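Local coordinates for purine-binding protein BAB2_0673 (Brucella melitensis biovar Abortus, PDB 3S99) that binds adenine and probably other purines such as guanine, and may be part of an ABC-type uptake system for them, at residues P161-V164 against Q165-S169. Sequence-based numbering, arbitrary orientation.
Sequences PEVV and QGINS. With ADE (adenine), chain T.
Q165 N donates to P161 O at 2.8 Å, an almost straight bond (N-H...O 174°) that opens the first turn of helix 161-175. The same i to i+4 pattern joins I167 N to V163 O and N168 N to V164 O, while G166 N reaches E162 O through a longer, more bent bond of 3.2 Å. Proline suits the first turn, where its ring nitrogen, lacking a hydrogen, need not donate within the helix.

Among the side chains, V163 CG1 meets I167 CD1 at 4.2 Å, one turn apart, two branched apolar side chains that suit a buried place. V164 and N168, also a turn apart, run alongside each other, with V164 CG1 3.4 Å from N168 ND2. The N168 amide is gripped at both ends, OD1 by V347 N and ND2 by F345 O, which suits a buried asparagine. Q165 runs extended alongside the first turn; with CG beside its own backbone N (chi1 -66°), CG lies 3.1 Å from P161 O, and NE2 bonds to L340 O.

E162 has CG anti to the backbone N (chi1 177°), and its long, extended chain suits it to carry a carboxylate from the first turn into the adenine pocket. OE2 lies 2.7 Å from adenine N7 and is hydrogen-bonded to H215 NE2; S94 OG binds the purine.

The helix connects strands 151-156 and 182-187 in a beta-alpha-beta unit: V163 and I167 pack on W187 of strand 182-187, while E162, Q165 and S169 touch helix 132-146.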
loop_
_atom_site.group_PDB
_atom_site.type_symbol
_atom_site.label_atom_id
_atom_site.label_comp_id
_atom_site.label_asym_id
_atom_site.label_seq_id
_atom_site.Cartn_x
_atom_site.Cartn_y
_atom_site.Cartn_z
ATOM N N PRO A 161 -2.595 -4.831 10.438
ATOM C CA PRO A 161 -1.779 -3.701 10.892
ATOM C C PRO A 161 -1.368 -2.713 9.795
ATOM O O PRO A 161 -1.370 -1.513 10.037
ATOM C CB PRO A 161 -0.544 -4.382 11.512
ATOM C CG PRO A 161 -1.062 -5.733 11.979
ATOM C CD PRO A 161 -2.036 -6.123 10.871
ATOM N N GLU A 162 -1.053 -3.182 8.599
ATOM C CA GLU A 162 -0.754 -2.250 7.484
ATOM C C GLU A 162 -1.860 -1.188 7.265
ATOM O O GLU A 162 -1.569 0.004 7.018
ATOM C CB GLU A 162 -0.525 -3.004 6.172
ATOM C CG GLU A 162 -0.283 -2.105 4.944
ATOM C CD GLU A 162 -0.162 -2.895 3.666
ATOM O OE1 GLU A 162 0.527 -3.942 3.701
ATOM O OE2 GLU A 162 -0.752 -2.484 2.633
ATOM N N VAL A 163 -3.112 -1.615 7.384
ATOM C CA VAL A 163 -4.233 -0.707 7.156
ATOM C C VAL A 163 -4.435 0.233 8.342
ATOM O O VAL A 163 -4.682 1.435 8.137
ATOM C CB VAL A 163 -5.518 -1.488 6.811
ATOM C CG1 VAL A 163 -6.674 -0.522 6.553
ATOM C CG2 VAL A 163 -5.261 -2.383 5.587
ATOM N N VAL A 164 -4.285 -0.290 9.564
ATOM C CA VAL A 164 -4.375 0.533 10.757
ATOM C C VAL A 164 -3.269 1.602 10.763
ATOM O O VAL A 164 -3.532 2.759 11.060
ATOM C CB VAL A 164 -4.282 -0.264 12.057
ATOM C CG1 VAL A 164 -4.394 0.673 13.242
ATOM C CG2 VAL A 164 -5.381 -1.333 12.133
ATOM N N GLN A 165 -2.037 1.209 10.451
ATOM C CA GLN A 165 -0.968 2.177 10.245
ATOM C C GLN A 165 -1.384 3.325 9.312
ATOM O O GLN A 165 -1.123 4.483 9.594
ATOM C CB GLN A 165 0.255 1.520 9.622
ATOM C CG GLN A 165 1.018 0.477 10.478
ATOM C CD GLN A 165 2.008 -0.287 9.576
ATOM O OE1 GLN A 165 2.416 0.247 8.535
ATOM N NE2 GLN A 165 2.351 -1.531 9.940
ATOM N N GLY A 166 -2.001 2.979 8.188
ATOM C CA GLY A 166 -2.338 3.944 7.147
ATOM C C GLY A 166 -3.397 4.933 7.580
ATOM O O GLY A 166 -3.279 6.136 7.327
ATOM N N ILE A 167 -4.407 4.428 8.275
ATOM C CA ILE A 167 -5.450 5.264 8.836
ATOM C C ILE A 167 -4.825 6.215 9.868
ATOM O O ILE A 167 -5.076 7.435 9.847
ATOM C CB ILE A 167 -6.562 4.409 9.473
ATOM C CG1 ILE A 167 -7.318 3.619 8.395
ATOM C CG2 ILE A 167 -7.532 5.283 10.283
ATOM C CD1 ILE A 167 -8.308 2.516 8.951
ATOM N N ASN A 168 -4.002 5.663 10.753
ATOM C CA ASN A 168 -3.385 6.458 11.813
ATOM C C ASN A 168 -2.470 7.513 11.260
ATOM O O ASN A 168 -2.530 8.662 11.702
ATOM C CB ASN A 168 -2.630 5.586 12.792
ATOM C CG ASN A 168 -3.546 4.857 13.747
ATOM O OD1 ASN A 168 -4.627 5.339 14.062
ATOM N ND2 ASN A 168 -3.102 3.684 14.224
ATOM N N SER A 169 -1.622 7.140 10.303
ATOM C CA SER A 169 -0.736 8.105 9.680
ATOM C C SER A 169 -1.459 9.232 8.955
ATOM O O SER A 169 -1.073 10.403 9.062
ATOM C CB SER A 169 0.207 7.416 8.718
ATOM O OG SER A 169 1.157 8.342 8.270
HETATM N N9 ADE T . -1.293 -6.963 0.742
HETATM C C8 ADE T . -0.744 -5.931 1.473
HETATM N N7 ADE T . -1.193 -4.738 1.166
HETATM C C5 ADE T . -2.105 -5.071 0.158
HETATM C C6 ADE T . -2.916 -4.247 -0.574
HETATM N N6 ADE T . -2.820 -2.931 -0.330
HETATM N N1 ADE T . -3.732 -4.817 -1.519
HETATM C C2 ADE T . -3.716 -6.152 -1.671
HETATM N N3 ADE T . -2.978 -7.051 -1.020
HETATM C C4 ADE T . -2.196 -6.413 -0.118
#